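Putative polysaccharide biosynthesis protein with aminopeptidase-like domain (Clostridium acetobutylicum, PDB 3K9T) binds one zinc ion per subunit and probably acts in the biosynthesis of modified polysaccharides, with no peptidase activity expected despite its aminopeptidase-like domain. Local coordinates at residues A[47-52]-A[222-227]; A[110-115]-A[154-159]; A[114-119]-A[144-149]; A[167-172]-A[236-241]. One frame throughout, in Å; residues are numbered along the deposited sequence.

Contact 1. Residues A[47-52]-A[222-227]; sequences KHIPLE and FLFAPE. With IMD (imidazole), chain E.
I49 and L51, in the loop that leads into edge strand 52-57, close on the ring of F224, a residue of strand 219-225 in the mixed sheet of the aminopeptidase-like alpha/beta fold. The contact is wholly apolar. The L51 side chain crosses that of F224 at about a right angle and brings CD2 to 3.7 Å from F224 CD1 and as close to CE1. I49 arrives from the opposite direction to F224: its CG1 occupies the position between backbone N and carbonyl carbon (chi1 62°) and carries CD1 to 4.0 Å from F224 CE1. CE1 therefore lies where both aliphatic tips converge, and both approach the ring at a slant. Beyond this first shell, helix 194-211 places I204 and T205 against the same phenylalanine, and T186 of strand 181-187 adds a further neighbour. Strand 166-174 runs between the two elements, paired with E52 through E171 and with F224 through G170, while its Y172 touches both P50 and L51. Past the end of strand 219-225 the chain turns out to E227, whose carboxylate is hydrogen-bonded to S297 and to an imidazole, probably from the crystallisation liquor; imidazole N1 donates to E227 OE2 over 2.6 Å.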
# COMPACT_ATOMS: atom_id res chain seq x y z
N LYS A 47 26.69 -21.23 -35.71
CA LYS A 47 27.92 -21.86 -35.28
C LYS A 47 27.87 -22.18 -33.78
O LYS A 47 28.68 -22.94 -33.29
CB LYS A 47 29.14 -20.99 -35.56
CG LYS A 47 29.45 -20.85 -37.03
CD LYS A 47 30.84 -20.32 -37.23
CE LYS A 47 30.92 -18.85 -37.02
NZ LYS A 47 32.31 -18.42 -37.15
N HIS A 48 26.88 -21.65 -33.08
CA HIS A 48 26.72 -21.89 -31.66
C HIS A 48 25.48 -22.71 -31.30
O HIS A 48 25.53 -23.56 -30.40
CB HIS A 48 26.67 -20.54 -30.91
CG HIS A 48 27.93 -19.76 -31.02
ND1 HIS A 48 28.91 -19.81 -30.06
CD2 HIS A 48 28.38 -18.92 -31.99
CE1 HIS A 48 29.91 -19.02 -30.42
NE2 HIS A 48 29.61 -18.46 -31.59
N ILE A 49 24.36 -22.40 -31.94
CA ILE A 49 23.11 -23.11 -31.67
C ILE A 49 22.38 -23.42 -32.99
O ILE A 49 22.60 -22.76 -34.01
CB ILE A 49 22.15 -22.30 -30.71
CG1 ILE A 49 21.72 -20.96 -31.33
CG2 ILE A 49 22.80 -22.05 -29.37
CD1 ILE A 49 20.50 -20.28 -30.69
N PRO A 50 21.51 -24.44 -32.98
CA PRO A 50 20.75 -24.65 -34.17
C PRO A 50 19.72 -23.54 -34.26
O PRO A 50 19.33 -22.99 -33.21
CB PRO A 50 20.05 -26.00 -33.91
CG PRO A 50 20.69 -26.55 -32.70
CD PRO A 50 21.09 -25.36 -31.92
N LEU A 51 19.33 -23.16 -35.48
CA LEU A 51 18.18 -22.31 -35.68
C LEU A 51 17.41 -22.76 -36.89
O LEU A 51 17.98 -23.28 -37.85
CB LEU A 51 18.55 -20.86 -35.95
CG LEU A 51 19.14 -19.92 -34.93
CD1 LEU A 51 19.59 -18.68 -35.74
CD2 LEU A 51 18.16 -19.57 -33.76
N GLU A 52 16.11 -22.55 -36.84
CA GLU A 52 15.33 -22.59 -38.05
C GLU A 52 15.23 -21.13 -38.55
O GLU A 52 14.81 -20.23 -37.82
CB GLU A 52 13.97 -23.22 -37.83
CG GLU A 52 13.18 -23.14 -39.11
CD GLU A 52 11.86 -23.84 -39.06
OE1 GLU A 52 11.40 -24.19 -37.94
OE2 GLU A 52 11.27 -24.02 -40.16
N PHE A 222 13.49 -19.38 -28.43
CA PHE A 222 14.37 -18.24 -28.54
C PHE A 222 14.15 -17.62 -29.91
O PHE A 222 14.40 -18.27 -30.90
CB PHE A 222 15.80 -18.68 -28.41
CG PHE A 222 16.10 -19.40 -27.17
CD1 PHE A 222 15.79 -20.75 -27.04
CD2 PHE A 222 16.76 -18.76 -26.13
CE1 PHE A 222 16.09 -21.46 -25.87
CE2 PHE A 222 17.07 -19.45 -24.96
CZ PHE A 222 16.72 -20.81 -24.82
N LEU A 223 13.70 -16.37 -29.95
CA LEU A 223 13.39 -15.67 -31.19
C LEU A 223 14.45 -14.61 -31.48
O LEU A 223 14.74 -13.78 -30.63
CB LEU A 223 12.02 -15.01 -31.08
CG LEU A 223 11.55 -14.31 -32.34
CD1 LEU A 223 11.34 -15.33 -33.46
CD2 LEU A 223 10.29 -13.55 -32.01
N PHE A 224 15.04 -14.70 -32.67
CA PHE A 224 15.96 -13.68 -33.18
C PHE A 224 15.32 -13.04 -34.44
O PHE A 224 15.26 -13.65 -35.50
CB PHE A 224 17.29 -14.28 -33.56
CG PHE A 224 18.01 -14.97 -32.46
CD1 PHE A 224 17.68 -16.27 -32.10
CD2 PHE A 224 19.10 -14.37 -31.85
CE1 PHE A 224 18.41 -16.94 -31.11
CE2 PHE A 224 19.83 -15.05 -30.88
CZ PHE A 224 19.48 -16.32 -30.51
N ALA A 225 14.87 -11.80 -34.31
CA ALA A 225 14.05 -11.18 -35.35
C ALA A 225 14.28 -9.68 -35.32
O ALA A 225 14.62 -9.13 -34.26
CB ALA A 225 12.61 -11.49 -35.10
N PRO A 226 14.08 -9.00 -36.48
CA PRO A 226 14.19 -7.54 -36.42
C PRO A 226 13.18 -6.96 -35.46
O PRO A 226 12.06 -7.48 -35.37
CB PRO A 226 13.80 -7.10 -37.86
CG PRO A 226 13.08 -8.27 -38.47
CD PRO A 226 13.74 -9.47 -37.83
N GLU A 227 13.53 -5.85 -34.80
CA GLU A 227 12.59 -5.24 -33.87
C GLU A 227 11.29 -4.80 -34.55
O GLU A 227 11.26 -4.39 -35.70
CB GLU A 227 13.21 -4.06 -33.11
CG GLU A 227 12.36 -3.66 -31.87
CD GLU A 227 12.96 -2.53 -31.06
OE1 GLU A 227 13.21 -1.48 -31.66
OE2 GLU A 227 13.15 -2.66 -29.83
N1 IMD E . 14.64 -0.60 -29.14
C2 IMD E . 15.70 -0.78 -29.96
N3 IMD E . 16.52 0.25 -29.82
C4 IMD E . 16.01 1.09 -28.90
C5 IMD E . 14.81 0.55 -28.46

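Contact 2. Residues A[110-115]-A[154-159]; sequences DELKPY and YEVVID
The carbonyl oxygen of L112, the leucine whose side chain meets V156 and Y154, accepts the amide of Y115, with L112 O to Y115 N at 2.7 Å. This i to i+3 bond goes with the 3-10 segment 113-115; the Y115 ring has L112 O and E111 O at its edge, in its plane, and stacks on W137. The L112 side chain points toward strand 153-163. Its CG stands anti to the backbone N (chi1 -168°), and the two methyls divide the work. CD1 packs on V156, 3.6 Å from CG2 and 4.2 Å from CG1, so it rests against both branches of the valine. CD2 lies more loosely by Y154, 4.3 Å from its CB. The phenol end of Y154 points elsewhere and is hydrogen-bonded to C150 O. V78 of strand 70-79 also touches L112 and Y154, and V103, M107, F139 and W137 also touch V156. With all three touching residues buried, this is a short helix laid over one face of an antiparallel sheet, within the insert domain.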
# COMPACT_ATOMS: atom_id res chain seq x y z
N ASP A 110 27.16 22.41 -50.31
CA ASP A 110 25.85 22.97 -49.97
C ASP A 110 24.67 22.10 -50.39
O ASP A 110 23.62 22.13 -49.73
CB ASP A 110 25.70 24.35 -50.56
CG ASP A 110 26.71 25.32 -50.00
OD1 ASP A 110 26.91 25.33 -48.77
OD2 ASP A 110 27.32 26.06 -50.81
N GLU A 111 24.83 21.33 -51.47
CA GLU A 111 23.74 20.44 -51.93
C GLU A 111 23.79 19.14 -51.11
O GLU A 111 22.75 18.54 -50.88
CB GLU A 111 23.79 20.15 -53.45
CG GLU A 111 24.71 21.03 -54.26
CD GLU A 111 24.54 20.89 -55.78
OE1 GLU A 111 23.59 21.49 -56.34
OE2 GLU A 111 25.40 20.24 -56.43
N LEU A 112 24.98 18.72 -50.70
CA LEU A 112 25.16 17.51 -49.88
C LEU A 112 24.68 17.71 -48.43
O LEU A 112 24.00 16.82 -47.87
CB LEU A 112 26.64 17.07 -49.87
CG LEU A 112 27.05 15.70 -49.31
CD1 LEU A 112 26.30 14.53 -49.98
CD2 LEU A 112 28.55 15.51 -49.47
N LYS A 113 25.00 18.88 -47.86
CA LYS A 113 24.75 19.19 -46.43
C LYS A 113 23.39 18.73 -45.88
O LYS A 113 23.33 18.16 -44.79
CB LYS A 113 24.96 20.68 -46.14
CG LYS A 113 26.42 21.12 -45.93
CD LYS A 113 26.49 22.57 -45.43
CE LYS A 113 27.92 23.13 -45.41
NZ LYS A 113 28.02 24.48 -44.75
N PRO A 114 22.30 18.93 -46.64
CA PRO A 114 21.02 18.51 -46.07
C PRO A 114 20.90 17.00 -45.83
O PRO A 114 20.14 16.60 -44.97
CB PRO A 114 19.99 19.00 -47.11
CG PRO A 114 20.72 19.93 -47.95
CD PRO A 114 22.12 19.47 -47.99
N TYR A 115 21.67 16.18 -46.57
CA TYR A 115 21.68 14.72 -46.38
C TYR A 115 22.76 14.21 -45.39
O TYR A 115 22.91 13.01 -45.20
CB TYR A 115 21.89 14.01 -47.72
CG TYR A 115 20.87 14.39 -48.74
CD1 TYR A 115 21.04 15.53 -49.53
CD2 TYR A 115 19.71 13.62 -48.93
CE1 TYR A 115 20.09 15.87 -50.48
CE2 TYR A 115 18.77 13.94 -49.87
CZ TYR A 115 18.95 15.07 -50.64
OH TYR A 115 18.00 15.40 -51.57
N TYR A 154 31.76 16.87 -54.74
CA TYR A 154 31.91 15.58 -54.12
C TYR A 154 31.21 14.52 -54.94
O TYR A 154 30.12 14.76 -55.43
CB TYR A 154 31.32 15.62 -52.70
CG TYR A 154 32.11 16.44 -51.70
CD1 TYR A 154 33.24 15.92 -51.08
CD2 TYR A 154 31.71 17.74 -51.36
CE1 TYR A 154 33.97 16.66 -50.16
CE2 TYR A 154 32.42 18.49 -50.42
CZ TYR A 154 33.56 17.94 -49.82
OH TYR A 154 34.30 18.66 -48.90
N GLU A 155 31.86 13.38 -55.13
CA GLU A 155 31.21 12.19 -55.67
C GLU A 155 30.49 11.52 -54.49
O GLU A 155 31.10 11.27 -53.44
CB GLU A 155 32.23 11.22 -56.27
CG GLU A 155 31.61 10.20 -57.23
CD GLU A 155 32.56 9.06 -57.62
OE1 GLU A 155 33.70 9.02 -57.11
OE2 GLU A 155 32.16 8.20 -58.41
N VAL A 156 29.20 11.28 -54.66
CA VAL A 156 28.36 10.69 -53.64
C VAL A 156 27.82 9.38 -54.16
O VAL A 156 27.04 9.35 -55.11
CB VAL A 156 27.19 11.62 -53.30
CG1 VAL A 156 26.31 11.01 -52.19
CG2 VAL A 156 27.74 13.00 -52.90
N VAL A 157 28.24 8.29 -53.51
CA VAL A 157 27.86 6.95 -53.90
C VAL A 157 27.27 6.18 -52.72
O VAL A 157 27.90 6.05 -51.67
CB VAL A 157 29.11 6.16 -54.40
CG1 VAL A 157 28.73 4.72 -54.68
CG2 VAL A 157 29.70 6.81 -55.63
N ILE A 158 26.04 5.71 -52.90
CA ILE A 158 25.45 4.69 -52.04
C ILE A 158 25.04 3.55 -52.98
O ILE A 158 24.03 3.66 -53.69
CB ILE A 158 24.21 5.16 -51.24
CG1 ILE A 158 24.54 6.31 -50.30
CG2 ILE A 158 23.63 3.99 -50.45
CD1 ILE A 158 23.29 6.99 -49.65
N ASP A 159 25.82 2.47 -52.98
CA ASP A 159 25.57 1.30 -53.81
C ASP A 159 24.71 0.32 -53.04
O ASP A 159 25.21 -0.62 -52.42
CB ASP A 159 26.90 0.64 -54.22
CG ASP A 159 26.72 -0.48 -55.22
OD1 ASP A 159 25.59 -0.61 -55.76
OD2 ASP A 159 27.70 -1.22 -55.47

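Contact 3. Residues A[114-119]-A[144-149]; sequences PYLHTI and NKFDEL
F146, on the short helix 143-147, brings its side chain against L116 and T118, two residues whose side chains head the same way while that of H117, between them, points away. The phenylalanine's reach comes from its first torsion: CG lies anti to the backbone N (chi1 -177°), which swings the ring off the helix toward the other segment. CD1 of L116 lies anti to CA (chi2 -179°) and meets the outer part of the ring, 3.8 Å from F146 CE2. The same methyl lies 4.3 Å from L149 CD1, a looser touch that lets one branch of L116 serve both hydrophobic partners. T118 works at the root of the ring instead. Its CG2 approaches F146 CB at 3.8 Å, and its side chain crosses the aromatic one at about a right angle. With OG1 flanked by both backbone branches at CA (chi1 60°), threonine divides its functions: the methyl packs on F146 while OG1 is hydrogen-bonded to Q143 OE1. The amide of Q143 in turn binds D147 OD1, which sits at the edge of the F146 ring and in its plane. L149 N is hydrogen-bonded to F146 O at 2.9 Å, and L149 lies beside L116. Strand 116-117 pairs in parallel with strand 139-140, whose F139 touches L116; strand 85-88, at the border of the antiparallel sheet of the insert domain, supplies I87, which touches L116, and V86, which touches L149.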
# COMPACT_ATOMS: atom_id res chain seq x y z
N PRO A 114 22.30 18.93 -46.64
CA PRO A 114 21.02 18.51 -46.07
C PRO A 114 20.90 17.00 -45.83
O PRO A 114 20.14 16.60 -44.97
CB PRO A 114 19.99 19.00 -47.11
CG PRO A 114 20.72 19.93 -47.95
CD PRO A 114 22.12 19.47 -47.99
N TYR A 115 21.67 16.18 -46.57
CA TYR A 115 21.68 14.72 -46.38
C TYR A 115 22.76 14.21 -45.39
O TYR A 115 22.91 13.01 -45.20
CB TYR A 115 21.89 14.01 -47.72
CG TYR A 115 20.87 14.39 -48.74
CD1 TYR A 115 21.04 15.53 -49.53
CD2 TYR A 115 19.71 13.62 -48.93
CE1 TYR A 115 20.09 15.87 -50.48
CE2 TYR A 115 18.77 13.94 -49.87
CZ TYR A 115 18.95 15.07 -50.64
OH TYR A 115 18.00 15.40 -51.57
N LEU A 116 23.50 15.13 -44.78
CA LEU A 116 24.55 14.80 -43.81
C LEU A 116 23.98 14.96 -42.41
O LEU A 116 23.17 15.85 -42.18
CB LEU A 116 25.77 15.74 -44.00
CG LEU A 116 26.45 15.64 -45.36
CD1 LEU A 116 27.68 16.56 -45.49
CD2 LEU A 116 26.80 14.18 -45.65
N HIS A 117 24.38 14.07 -41.48
CA HIS A 117 23.89 14.08 -40.08
C HIS A 117 25.03 13.93 -39.08
O HIS A 117 25.82 13.01 -39.20
CB HIS A 117 22.84 12.99 -39.88
CG HIS A 117 21.73 13.07 -40.88
ND1 HIS A 117 21.89 12.67 -42.19
CD2 HIS A 117 20.48 13.58 -40.79
CE1 HIS A 117 20.78 12.92 -42.86
NE2 HIS A 117 19.91 13.46 -42.03
N THR A 118 25.08 14.84 -38.11
CA THR A 118 26.08 14.86 -37.05
C THR A 118 25.42 14.99 -35.67
O THR A 118 24.18 15.03 -35.56
CB THR A 118 27.07 16.05 -37.23
OG1 THR A 118 26.34 17.28 -37.20
CG2 THR A 118 27.81 15.96 -38.55
N ILE A 119 26.23 15.00 -34.62
CA ILE A 119 25.74 15.20 -33.23
C ILE A 119 26.59 16.35 -32.67
O ILE A 119 27.71 16.14 -32.16
CB ILE A 119 25.81 13.93 -32.35
CG1 ILE A 119 25.00 12.79 -32.98
CG2 ILE A 119 25.27 14.21 -30.96
CD1 ILE A 119 25.41 11.40 -32.48
N ASN A 144 33.18 16.87 -35.83
CA ASN A 144 34.55 17.32 -36.00
C ASN A 144 35.01 17.14 -37.45
O ASN A 144 35.69 18.02 -38.02
CB ASN A 144 35.53 16.64 -35.02
CG ASN A 144 35.38 17.12 -33.58
OD1 ASN A 144 35.00 18.28 -33.33
ND2 ASN A 144 35.70 16.24 -32.61
N LYS A 145 34.62 16.01 -38.05
CA LYS A 145 34.98 15.70 -39.45
C LYS A 145 34.16 16.55 -40.40
O LYS A 145 34.66 17.00 -41.42
CB LYS A 145 34.82 14.20 -39.77
CG LYS A 145 34.81 13.88 -41.27
N PHE A 146 32.89 16.77 -40.06
CA PHE A 146 32.05 17.70 -40.81
C PHE A 146 32.68 19.08 -40.87
O PHE A 146 32.80 19.67 -41.93
CB PHE A 146 30.68 17.83 -40.16
CG PHE A 146 29.75 18.72 -40.91
CD1 PHE A 146 29.75 20.09 -40.69
CD2 PHE A 146 28.87 18.19 -41.85
CE1 PHE A 146 28.88 20.91 -41.38
CE2 PHE A 146 28.00 19.01 -42.55
CZ PHE A 146 28.01 20.38 -42.32
N ASP A 147 33.11 19.59 -39.71
CA ASP A 147 33.69 20.94 -39.61
C ASP A 147 34.96 21.12 -40.45
O ASP A 147 35.32 22.25 -40.76
CB ASP A 147 34.04 21.26 -38.15
CG ASP A 147 32.81 21.36 -37.25
OD1 ASP A 147 31.69 21.62 -37.75
OD2 ASP A 147 33.00 21.16 -36.02
N GLU A 148 35.64 20.03 -40.77
CA GLU A 148 36.84 20.08 -41.58
C GLU A 148 36.51 19.90 -43.07
O GLU A 148 37.42 19.92 -43.88
CB GLU A 148 37.89 19.06 -41.08
CG GLU A 148 38.80 19.59 -39.94
N LEU A 149 35.23 19.77 -43.44
CA LEU A 149 34.86 19.57 -44.86
C LEU A 149 34.83 20.86 -45.67
O LEU A 149 34.36 21.88 -45.19
CB LEU A 149 33.49 18.92 -45.02
CG LEU A 149 33.32 17.42 -44.79
CD1 LEU A 149 31.84 17.16 -44.84
CD2 LEU A 149 34.06 16.62 -45.84

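Contact 4. Residues A[167-172]-A[236-241]; sequences LTYGEY and SRNEDK
Y169, on strand 166-174, reaches across to R237, on segment 236-241, and its side chain can be followed outward from the strand. From CB, the CG atom is set in the cleft formed by the residue's own amide nitrogen and carbonyl carbon (chi1 72°), and the ring heads off the sheet toward segment 236-241. The ring is stacked on H54 of the adjoining strand and meets the W234 ring nearly at a right angle; L223 and A225 also touch the tyrosine. Further out, CE2 and CZ come near the arginine, CE2 lying 3.7 Å from R237 NE. The tip carries the main bond: R237 NE donates to Y169 OH over 2.8 Å, almost straight at 173° and in the guanidinium plane. A bend at chi3 of the arginine accompanies this approach, and the two flat groups stand 76° apart. R237 NH2 adds a weak bond to the same oxygen. A water at the edge of the ring, in its plane, lies 2.6 Å from Y169 OH, donates to E171 OE1 and accepts from N238 ND2. A second water donates to both E171 OE2 and N238 OD1, each at 2.6 Å, so its two hydrogens are committed to the two segments. E171 is further held by a salt bridge to R221, and N238 ND2 by W234 O. The two segments are thus joined by one strong and one weak direct bond and by two bridging waters; as the phenol oxygen accepts from a guanidinium, the nearby positive charge would probably polarise it.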
# COMPACT_ATOMS: atom_id res chain seq x y z
N LEU A 167 12.05 -11.08 -45.50
CA LEU A 167 12.47 -10.72 -44.16
C LEU A 167 12.88 -11.98 -43.41
O LEU A 167 12.09 -12.93 -43.29
CB LEU A 167 11.32 -10.01 -43.42
CG LEU A 167 11.52 -9.59 -41.95
CD1 LEU A 167 10.78 -8.29 -41.64
CD2 LEU A 167 11.11 -10.67 -41.02
N THR A 168 14.12 -11.97 -42.91
CA THR A 168 14.70 -13.09 -42.18
C THR A 168 14.41 -13.02 -40.70
O THR A 168 14.57 -11.95 -40.09
CB THR A 168 16.24 -13.11 -42.32
OG1 THR A 168 16.60 -12.97 -43.71
CG2 THR A 168 16.81 -14.44 -41.74
N TYR A 169 13.96 -14.14 -40.13
CA TYR A 169 14.00 -14.31 -38.67
C TYR A 169 14.44 -15.72 -38.32
O TYR A 169 14.19 -16.66 -39.08
CB TYR A 169 12.71 -13.91 -37.94
CG TYR A 169 11.50 -14.82 -38.10
CD1 TYR A 169 11.33 -15.90 -37.30
CD2 TYR A 169 10.53 -14.53 -39.01
CE1 TYR A 169 10.24 -16.69 -37.41
CE2 TYR A 169 9.41 -15.33 -39.12
CZ TYR A 169 9.27 -16.39 -38.32
OH TYR A 169 8.17 -17.21 -38.47
N GLY A 170 15.12 -15.86 -37.19
CA GLY A 170 15.60 -17.15 -36.70
C GLY A 170 14.91 -17.59 -35.41
O GLY A 170 14.51 -16.78 -34.59
N GLU A 171 14.83 -18.90 -35.21
CA GLU A 171 14.09 -19.44 -34.08
C GLU A 171 14.68 -20.78 -33.62
O GLU A 171 15.03 -21.64 -34.43
CB GLU A 171 12.65 -19.62 -34.54
CG GLU A 171 11.67 -20.14 -33.55
CD GLU A 171 10.24 -20.13 -34.12
OE1 GLU A 171 10.04 -19.73 -35.29
OE2 GLU A 171 9.29 -20.46 -33.38
N TYR A 172 14.79 -20.95 -32.30
CA TYR A 172 15.27 -22.20 -31.73
C TYR A 172 14.31 -22.60 -30.61
O TYR A 172 13.95 -21.77 -29.77
CB TYR A 172 16.68 -22.03 -31.19
CG TYR A 172 17.22 -23.26 -30.50
CD1 TYR A 172 17.13 -24.52 -31.08
CD2 TYR A 172 17.88 -23.14 -29.27
CE1 TYR A 172 17.64 -25.62 -30.44
CE2 TYR A 172 18.40 -24.24 -28.63
CZ TYR A 172 18.28 -25.47 -29.22
OH TYR A 172 18.80 -26.55 -28.57
N SER A 236 2.18 -13.16 -36.01
CA SER A 236 1.17 -13.37 -37.05
C SER A 236 1.26 -14.80 -37.57
O SER A 236 0.31 -15.32 -38.12
CB SER A 236 1.28 -12.35 -38.21
OG SER A 236 2.36 -12.65 -39.10
N ARG A 237 2.40 -15.43 -37.39
CA ARG A 237 2.61 -16.78 -37.89
C ARG A 237 2.50 -17.84 -36.81
O ARG A 237 2.63 -19.02 -37.11
CB ARG A 237 3.97 -16.84 -38.60
CG ARG A 237 3.97 -16.06 -39.93
CD ARG A 237 5.33 -15.55 -40.35
NE ARG A 237 6.28 -16.63 -40.49
CZ ARG A 237 6.38 -17.43 -41.54
NH1 ARG A 237 5.59 -17.28 -42.61
NH2 ARG A 237 7.29 -18.40 -41.53
N ASN A 238 2.20 -17.44 -35.57
CA ASN A 238 2.21 -18.39 -34.45
C ASN A 238 1.07 -18.18 -33.44
O ASN A 238 1.24 -18.42 -32.23
CB ASN A 238 3.58 -18.31 -33.77
CG ASN A 238 4.71 -18.82 -34.65
OD1 ASN A 238 4.87 -20.01 -34.81
ND2 ASN A 238 5.50 -17.90 -35.22
N GLU A 239 -0.09 -17.73 -33.90
CA GLU A 239 -1.21 -17.48 -32.98
C GLU A 239 -1.57 -18.75 -32.20
O GLU A 239 -1.86 -18.68 -31.01
CB GLU A 239 -2.44 -16.88 -33.68
CG GLU A 239 -2.20 -15.49 -34.24
CD GLU A 239 -3.50 -14.80 -34.64
OE1 GLU A 239 -4.21 -14.28 -33.75
OE2 GLU A 239 -3.79 -14.74 -35.85
N ASP A 240 -1.49 -19.89 -32.87
CA ASP A 240 -1.73 -21.21 -32.28
C ASP A 240 -0.85 -21.53 -31.07
O ASP A 240 -1.25 -22.29 -30.21
CB ASP A 240 -1.51 -22.30 -33.33
CG ASP A 240 -0.12 -22.22 -34.00
OD1 ASP A 240 0.18 -21.17 -34.60
OD2 ASP A 240 0.65 -23.20 -33.95
N LYS A 241 0.35 -20.95 -31.02
CA LYS A 241 1.34 -21.20 -29.96
C LYS A 241 1.25 -20.29 -28.75
O LYS A 241 1.82 -20.59 -27.70
CB LYS A 241 2.77 -21.08 -30.56
CG LYS A 241 3.17 -22.31 -31.37
CD LYS A 241 4.23 -22.02 -32.39
CE LYS A 241 4.16 -22.97 -33.59
NZ LYS A 241 5.26 -24.00 -33.66
O HOH W 1 7.96 -19.12 -36.77
O HOH W 2 7.09 -21.35 -34.39

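The four contacts fall into two pairs. Contacts 1 and 4 have centres about 11 Å apart and share the mixed sheet of the aminopeptidase-like domain, where strands 219-225 and 166-174 are hydrogen-bonded neighbours. Contacts 2 and 3, also about 11 Å apart between centres, share P114 and Y115 and both lie in the insert domain. Between the pairs, centres lie 36 to 41 Å apart without touching. Along the chain, contacts 2 and 3 are nested inside the loop closed by contact 1, whereas contacts 1 and 4 interleave. The insert is thus an excursion from the sheet: the chain leaves after strand 52-57 and returns from strand 153-163 into strand 166-174, beside the strand it left.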